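Local coordinates for protein UL37 (Suid herpesvirus 1, PDB 4K70) that serves as an inner tegument protein of a herpesvirus and probably acts in intracellular viral trafficking, this chain being its N-terminal half, at residues 301-313 and 343-357. Numbering follows the deposited sequence. Where two conformers were deposited one is given.
Sequences GAQAVHVAAAADL and AGFTRRHCDLLERAV
V307 lies over the imidazole of H349, its CB 3.6 Å from the ring centroid and almost on the ring normal, a CH-pi contact, while T346 OG1 covers the opposite face nearer the rim. One bond within its own segment largely sets the ring's rotation: H349 ND1 donates to G344 O at 2.8 Å, 20° out of the ring plane. With H349 CG anti to the carbonyl carbon (chi1 -69°), the imidazole reaches back over the first turn of helix 347-357, and T346 OG1 weakly caps H349 N. The F345 ring meets A304 obliquely, CE1 3.5 Å from A304 CB.

One turn along helix 347-357, L353 continues the apolar seam. L353 CG touches V307 CG2 at 3.8 Å, and its CD2 packs on A310 and A311, 3.8 Å from A310 CB; A311 CB meets A356 CB. L313 closes the far end, CD1 3.6 Å from A356 O. The two helices run nearly parallel, 18° apart, and helix 260-271 adds V261 against V307 and L352.

G344, just after helix 333-342, has the positive phi of a Schellman motif and packs against A304 and V305. Here water 1 accepts from A304 N and donates to A343 O at 2.7 Å. Side-chain contact across this buried interface of helices and their preceding turns is thus mainly apolar, with polar linkage through water and the imidazole oriented largely by its own segment.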
ATOM      1  N   GLY A 301     -29.030   0.785  -8.023  1.00 30.14           N
ATOM      2  CA  GLY A 301     -27.838   0.941  -7.211  1.00 31.96           C
ATOM      3  C   GLY A 301     -26.575   1.290  -7.988  1.00 26.73           C
ATOM      4  O   GLY A 301     -25.567   1.626  -7.380  1.00 29.80           O
ATOM      5  N   ALA A 302     -26.628   1.239  -9.316  1.00 24.67           N
ATOM      6  CA  ALA A 302     -25.436   1.468 -10.130  1.00 25.44           C
ATOM      7  C   ALA A 302     -25.651   2.380 -11.341  1.00 26.87           C
ATOM      8  O   ALA A 302     -25.096   2.111 -12.403  1.00 26.98           O
ATOM      9  CB  ALA A 302     -24.857   0.141 -10.599  1.00 22.87           C
ATOM     10  N   GLN A 303     -26.431   3.446 -11.188  1.00 22.27           N
ATOM     11  CA  GLN A 303     -26.739   4.327 -12.317  1.00 25.57           C
ATOM     12  C   GLN A 303     -25.502   5.072 -12.805  1.00 23.42           C
ATOM     13  O   GLN A 303     -25.372   5.354 -13.995  1.00 25.83           O
ATOM     14  CB  GLN A 303     -27.844   5.321 -11.947  1.00 23.53           C
ATOM     15  CG  GLN A 303     -29.197   4.661 -11.660  1.00 27.50           C
ATOM     16  CD  GLN A 303     -30.215   5.595 -11.007  1.00 31.45           C
ATOM     17  OE1 GLN A 303     -29.876   6.679 -10.538  1.00 29.22           O
ATOM     18  NE2 GLN A 303     -31.469   5.162 -10.966  1.00 26.96           N
ATOM     19  N   ALA A 304     -24.589   5.373 -11.880  1.00 22.34           N
ATOM     20  CA  ALA A 304     -23.399   6.145 -12.194  1.00 21.57           C
ATOM     21  C   ALA A 304     -22.471   5.436 -13.175  1.00 24.87           C
ATOM     22  O   ALA A 304     -21.579   6.076 -13.750  1.00 22.91           O
ATOM     23  CB  ALA A 304     -22.649   6.524 -10.931  1.00 19.99           C
ATOM     24  N   VAL A 305     -22.660   4.129 -13.370  1.00 20.82           N
ATOM     25  CA  VAL A 305     -21.837   3.408 -14.342  1.00 19.88           C
ATOM     26  C   VAL A 305     -22.135   3.901 -15.768  1.00 22.75           C
ATOM     27  O   VAL A 305     -21.322   3.724 -16.676  1.00 21.48           O
ATOM     28  CB  VAL A 305     -22.006   1.872 -14.258  1.00 23.45           C
ATOM     29  CG1 VAL A 305     -23.206   1.421 -15.063  1.00 23.52           C
ATOM     30  CG2 VAL A 305     -20.744   1.179 -14.764  1.00 21.72           C
ATOM     31  N   HIS A 306     -23.307   4.512 -15.955  1.00 19.95           N
ATOM     32  CA  HIS A 306     -23.609   5.243 -17.186  1.00 20.66           C
ATOM     33  C   HIS A 306     -23.182   6.677 -16.887  1.00 20.96           C
ATOM     34  O   HIS A 306     -23.995   7.519 -16.533  1.00 21.85           O
ATOM     35  CB  HIS A 306     -25.111   5.150 -17.477  1.00 19.67           C
ATOM     36  CG  HIS A 306     -25.553   5.892 -18.704  1.00 25.71           C
ATOM     37  ND1 HIS A 306     -24.677   6.499 -19.568  1.00 25.63           N
ATOM     38  CD2 HIS A 306     -26.796   6.117 -19.202  1.00 28.35           C
ATOM     39  CE1 HIS A 306     -25.356   7.073 -20.551  1.00 27.64           C
ATOM     40  NE2 HIS A 306     -26.639   6.852 -20.355  1.00 28.73           N
ATOM     41  N   VAL A 307     -21.882   6.936 -16.971  1.00 23.41           N
ATOM     42  CA  VAL A 307     -21.333   8.171 -16.414  1.00 20.78           C
ATOM     43  C   VAL A 307     -21.755   9.411 -17.219  1.00 24.69           C
ATOM     44  O   VAL A 307     -21.894  10.502 -16.665  1.00 27.68           O
ATOM     45  CB  VAL A 307     -19.796   8.078 -16.252  1.00 23.24           C
ATOM     46  CG1 VAL A 307     -19.095   8.216 -17.606  1.00 24.02           C
ATOM     47  CG2 VAL A 307     -19.283   9.114 -15.239  1.00 18.56           C
ATOM     48  N   ALA A 308     -21.988   9.240 -18.516  1.00 22.60           N
ATOM     49  CA  ALA A 308     -22.444  10.358 -19.335  1.00 25.50           C
ATOM     50  C   ALA A 308     -23.812  10.868 -18.863  1.00 25.55           C
ATOM     51  O   ALA A 308     -24.043  12.073 -18.816  1.00 26.99           O
ATOM     52  CB  ALA A 308     -22.477   9.978 -20.813  1.00 23.40           C
ATOM     53  N   ALA A 309     -24.712   9.957 -18.501  1.00 27.84           N
ATOM     54  CA  ALA A 309     -26.009  10.355 -17.961  1.00 29.35           C
ATOM     55  C   ALA A 309     -25.857  11.035 -16.603  1.00 27.48           C
ATOM     56  O   ALA A 309     -26.475  12.064 -16.333  1.00 28.42           O
ATOM     57  CB  ALA A 309     -26.934   9.148 -17.839  1.00 25.29           C
ATOM     58  N   ALA A 310     -25.038  10.442 -15.748  1.00 24.87           N
ATOM     59  CA  ALA A 310     -24.858  10.941 -14.394  1.00 26.46           C
ATOM     60  C   ALA A 310     -24.234  12.329 -14.420  1.00 24.58           C
ATOM     61  O   ALA A 310     -24.516  13.154 -13.552  1.00 28.11           O
ATOM     62  CB  ALA A 310     -24.002   9.969 -13.581  1.00 23.10           C
ATOM     63  N   ALA A 311     -23.413  12.589 -15.433  1.00 20.74           N
ATOM     64  CA  ALA A 311     -22.771  13.893 -15.592  1.00 24.18           C
ATOM     65  C   ALA A 311     -23.651  14.951 -16.304  1.00 26.65           C
ATOM     66  O   ALA A 311     -23.337  16.127 -16.281  1.00 27.31           O
ATOM     67  CB  ALA A 311     -21.422  13.742 -16.321  1.00 23.38           C
ATOM     68  N   ASP A 312     -24.750  14.534 -16.921  1.00 24.42           N
ATOM     69  CA  ASP A 312     -25.595  15.463 -17.656  1.00 26.41           C
ATOM     70  C   ASP A 312     -26.612  16.108 -16.713  1.00 26.36           C
ATOM     71  O   ASP A 312     -27.806  15.837 -16.793  1.00 25.78           O
ATOM     72  CB  ASP A 312     -26.320  14.739 -18.783  1.00 29.98           C
ATOM     73  CG  ASP A 312     -26.850  15.698 -19.844  1.00 35.98           C
ATOM     74  OD1 ASP A 312     -26.740  16.926 -19.649  1.00 38.45           O
ATOM     75  OD2 ASP A 312     -27.387  15.227 -20.863  1.00 36.52           O
ATOM     76  N   LEU A 313     -26.123  16.978 -15.838  1.00 24.55           N
ATOM     77  CA  LEU A 313     -26.878  17.415 -14.674  1.00 26.65           C
ATOM     78  C   LEU A 313     -28.057  18.320 -15.021  1.00 29.62           C
ATOM     79  O   LEU A 313     -28.993  18.487 -14.221  1.00 24.81           O
ATOM     80  CB  LEU A 313     -25.944  18.109 -13.686  1.00 28.44           C
ATOM     81  CG  LEU A 313     -24.870  17.190 -13.085  1.00 32.26           C
ATOM     82  CD1 LEU A 313     -23.907  17.985 -12.230  1.00 31.23           C
ATOM     83  CD2 LEU A 313     -25.521  16.099 -12.269  1.00 27.14           C
ATOM     84  N   ALA A 343     -21.353   0.675  -7.182  1.00 22.05           N
ATOM     85  CA  ALA A 343     -22.291   1.711  -7.623  1.00 25.17           C
ATOM     86  C   ALA A 343     -21.846   2.369  -8.927  1.00 23.93           C
ATOM     87  O   ALA A 343     -22.516   3.275  -9.431  1.00 25.75           O
ATOM     88  CB  ALA A 343     -22.482   2.762  -6.543  1.00 23.31           C
ATOM     89  N   GLY A 344     -20.718   1.920  -9.468  1.00 25.56           N
ATOM     90  CA  GLY A 344     -20.225   2.465 -10.723  1.00 24.10           C
ATOM     91  C   GLY A 344     -19.295   3.655 -10.565  1.00 23.31           C
ATOM     92  O   GLY A 344     -18.910   4.277 -11.549  1.00 24.73           O
ATOM     93  N   PHE A 345     -18.919   3.964  -9.329  1.00 21.77           N
ATOM     94  CA  PHE A 345     -17.937   5.008  -9.070  1.00 20.22           C
ATOM     95  C   PHE A 345     -16.516   4.443  -9.143  1.00 22.35           C
ATOM     96  O   PHE A 345     -15.803   4.362  -8.151  1.00 23.02           O
ATOM     97  CB  PHE A 345     -18.191   5.665  -7.722  1.00 20.90           C
ATOM     98  CG  PHE A 345     -19.328   6.675  -7.745  1.00 24.23           C
ATOM     99  CD1 PHE A 345     -20.646   6.259  -7.657  1.00 21.99           C
ATOM    100  CD2 PHE A 345     -19.066   8.035  -7.877  1.00 20.13           C
ATOM    101  CE1 PHE A 345     -21.699   7.189  -7.672  1.00 23.71           C
ATOM    102  CE2 PHE A 345     -20.099   8.967  -7.901  1.00 21.74           C
ATOM    103  CZ  PHE A 345     -21.420   8.545  -7.797  1.00 24.51           C
ATOM    104  N   THR A 346     -16.129   4.038 -10.341  1.00 25.07           N
ATOM    105  CA  THR A 346     -14.769   3.606 -10.618  1.00 23.96           C
ATOM    106  C   THR A 346     -13.852   4.829 -10.561  1.00 25.55           C
ATOM    107  O   THR A 346     -14.326   5.958 -10.415  1.00 23.07           O
ATOM    108  CB  THR A 346     -14.696   3.006 -12.005  1.00 25.00           C
ATOM    109  OG1 THR A 346     -15.132   3.993 -12.940  1.00 22.13           O
ATOM    110  CG2 THR A 346     -15.618   1.809 -12.109  1.00 22.35           C
ATOM    111  N   ARG A 347     -12.546   4.607 -10.669  1.00 24.86           N
ATOM    112  CA  ARG A 347     -11.569   5.694 -10.595  0.59 26.33           C
ATOM    113  C   ARG A 347     -11.877   6.801 -11.589  1.00 25.52           C
ATOM    114  O   ARG A 347     -11.903   7.976 -11.238  1.00 22.48           O
ATOM    115  CB  ARG A 347     -10.143   5.187 -10.859  0.59 26.11           C
ATOM    116  CG  ARG A 347      -9.094   6.284 -10.700  0.59 28.89           C
ATOM    117  CD  ARG A 347      -7.823   6.025 -11.513  0.59 30.97           C
ATOM    118  NE  ARG A 347      -8.050   5.989 -12.958  0.59 33.29           N
ATOM    119  CZ  ARG A 347      -8.147   7.065 -13.740  0.59 33.60           C
ATOM    120  NH1 ARG A 347      -8.062   8.288 -13.223  0.59 31.77           N
ATOM    121  NH2 ARG A 347      -8.343   6.916 -15.043  0.59 30.15           N
ATOM    122  N   ARG A 348     -12.091   6.413 -12.839  1.00 23.78           N
ATOM    123  CA  ARG A 348     -12.343   7.385 -13.900  1.00 27.92           C
ATOM    124  C   ARG A 348     -13.688   8.093 -13.717  1.00 24.06           C
ATOM    125  O   ARG A 348     -13.808   9.284 -13.987  1.00 23.90           O
ATOM    126  CB  ARG A 348     -12.261   6.699 -15.267  1.00 29.93           C
ATOM    127  CG  ARG A 348     -12.654   7.560 -16.434  1.00 34.36           C
ATOM    128  CD  ARG A 348     -11.748   8.766 -16.566  1.00 39.14           C
ATOM    129  NE  ARG A 348     -11.897   9.395 -17.878  1.00 47.45           N
ATOM    130  CZ  ARG A 348     -11.516  10.638 -18.156  1.00 47.46           C
ATOM    131  NH1 ARG A 348     -10.963  11.389 -17.210  1.00 43.91           N
ATOM    132  NH2 ARG A 348     -11.695  11.135 -19.375  1.00 51.82           N
ATOM    133  N   HIS A 349     -14.698   7.375 -13.249  1.00 21.53           N
ATOM    134  CA  HIS A 349     -16.029   7.993 -13.076  1.00 22.06           C
ATOM    135  C   HIS A 349     -16.060   9.003 -11.947  1.00 22.12           C
ATOM    136  O   HIS A 349     -16.785  10.012 -12.012  1.00 24.51           O
ATOM    137  CB  HIS A 349     -17.119   6.933 -12.892  1.00 19.67           C
ATOM    138  CG  HIS A 349     -17.375   6.134 -14.128  1.00 21.61           C
ATOM    139  ND1 HIS A 349     -18.333   5.151 -14.194  1.00 19.30           N
ATOM    140  CD2 HIS A 349     -16.793   6.179 -15.352  1.00 21.97           C
ATOM    141  CE1 HIS A 349     -18.343   4.630 -15.413  1.00 21.78           C
ATOM    142  NE2 HIS A 349     -17.412   5.231 -16.128  1.00 20.99           N
ATOM    143  N   CYS A 350     -15.301   8.726 -10.894  1.00 20.79           N
ATOM    144  CA  CYS A 350     -15.143   9.689  -9.817  1.00 21.88           C
ATOM    145  C   CYS A 350     -14.535  10.974 -10.364  1.00 20.43           C
ATOM    146  O   CYS A 350     -15.016  12.060 -10.092  1.00 21.09           O
ATOM    147  CB  CYS A 350     -14.249   9.129  -8.707  1.00 22.93           C
ATOM    148  SG  CYS A 350     -15.027   7.861  -7.668  1.00 24.32           S
ATOM    149  N   ASP A 351     -13.446  10.839 -11.112  1.00 23.03           N
ATOM    150  CA  ASP A 351     -12.794  11.987 -11.717  1.00 28.23           C
ATOM    151  C   ASP A 351     -13.775  12.818 -12.556  1.00 25.86           C
ATOM    152  O   ASP A 351     -13.819  14.044 -12.460  1.00 24.60           O
ATOM    153  CB  ASP A 351     -11.616  11.510 -12.577  1.00 30.48           C
ATOM    154  CG  ASP A 351     -10.923  12.640 -13.285  1.00 41.51           C
ATOM    155  OD1 ASP A 351     -10.178  13.392 -12.614  1.00 44.92           O
ATOM    156  OD2 ASP A 351     -11.113  12.771 -14.518  1.00 42.89           O
ATOM    157  N   LEU A 352     -14.578  12.142 -13.369  1.00 24.55           N
ATOM    158  CA  LEU A 352     -15.523  12.835 -14.238  1.00 22.95           C
ATOM    159  C   LEU A 352     -16.687  13.471 -13.465  1.00 23.65           C
ATOM    160  O   LEU A 352     -17.100  14.573 -13.779  1.00 23.84           O
ATOM    161  CB  LEU A 352     -16.057  11.883 -15.311  1.00 24.34           C
ATOM    162  CG  LEU A 352     -15.071  11.398 -16.382  1.00 25.67           C
ATOM    163  CD1 LEU A 352     -15.749  10.328 -17.219  1.00 27.91           C
ATOM    164  CD2 LEU A 352     -14.601  12.570 -17.266  1.00 29.65           C
ATOM    165  N   LEU A 353     -17.213  12.778 -12.460  1.00 21.85           N
ATOM    166  CA  LEU A 353     -18.382  13.283 -11.737  1.00 19.35           C
ATOM    167  C   LEU A 353     -18.005  14.399 -10.761  1.00 21.84           C
ATOM    168  O   LEU A 353     -18.770  15.330 -10.555  1.00 20.14           O
ATOM    169  CB  LEU A 353     -19.106  12.138 -11.045  1.00 20.17           C
ATOM    170  CG  LEU A 353     -19.766  11.201 -12.060  1.00 21.65           C
ATOM    171  CD1 LEU A 353     -20.342   9.993 -11.351  1.00 16.65           C
ATOM    172  CD2 LEU A 353     -20.859  11.951 -12.844  1.00 22.89           C
ATOM    173  N   GLU A 354     -16.813  14.317 -10.176  1.00 21.23           N
ATOM    174  CA  GLU A 354     -16.276  15.417  -9.374  1.00 19.70           C
ATOM    175  C   GLU A 354     -16.224  16.712 -10.186  1.00 26.20           C
ATOM    176  O   GLU A 354     -16.781  17.739  -9.787  1.00 23.73           O
ATOM    177  CB  GLU A 354     -14.876  15.069  -8.868  1.00 22.74           C
ATOM    178  CG  GLU A 354     -14.179  16.197  -8.130  1.00 27.39           C
ATOM    179  CD  GLU A 354     -12.844  15.777  -7.522  1.00 33.88           C
ATOM    180  OE1 GLU A 354     -12.671  14.577  -7.190  1.00 34.47           O
ATOM    181  OE2 GLU A 354     -11.966  16.655  -7.365  1.00 36.44           O
ATOM    182  N   ARG A 355     -15.552  16.660 -11.330  1.00 26.17           N
ATOM    183  CA  ARG A 355     -15.508  17.802 -12.250  1.00 23.72           C
ATOM    184  C   ARG A 355     -16.908  18.337 -12.588  1.00 24.05           C
ATOM    185  O   ARG A 355     -17.175  19.532 -12.470  1.00 26.62           O
ATOM    186  CB  ARG A 355     -14.759  17.386 -13.516  1.00 25.89           C
ATOM    187  CG  ARG A 355     -14.278  18.532 -14.390  1.00 39.82           C
ATOM    188  CD  ARG A 355     -12.889  18.212 -14.966  1.00 44.90           C
ATOM    189  NE  ARG A 355     -12.738  16.801 -15.340  1.00 45.51           N
ATOM    190  CZ  ARG A 355     -11.773  15.991 -14.899  1.00 47.01           C
ATOM    191  NH1 ARG A 355     -10.834  16.426 -14.059  1.00 44.71           N
ATOM    192  NH2 ARG A 355     -11.743  14.730 -15.307  1.00 45.46           N
ATOM    193  N   ALA A 356     -17.811  17.446 -12.979  1.00 23.40           N
ATOM    194  CA  ALA A 356     -19.143  17.850 -13.415  1.00 23.82           C
ATOM    195  C   ALA A 356     -19.943  18.530 -12.306  1.00 26.89           C
ATOM    196  O   ALA A 356     -20.622  19.532 -12.537  1.00 21.97           O
ATOM    197  CB  ALA A 356     -19.903  16.651 -13.941  1.00 24.37           C
ATOM    198  N   VAL A 357     -19.894  17.974 -11.098  1.00 21.75           N
ATOM    199  CA  VAL A 357     -20.659  18.541 -10.002  1.00 20.59           C
ATOM    200  C   VAL A 357     -20.009  19.812  -9.472  1.00 22.34           C
ATOM    201  O   VAL A 357     -20.694  20.803  -9.241  1.00 21.51           O
ATOM    202  CB  VAL A 357     -20.823  17.531  -8.834  1.00 21.94           C
ATOM    203  CG1 VAL A 357     -21.368  18.239  -7.613  1.00 20.62           C
ATOM    204  CG2 VAL A 357     -21.730  16.393  -9.247  1.00 21.10           C
TER
HETATM  205  O   HOH W   1     -24.644   4.865  -8.865  1.00 22.21           O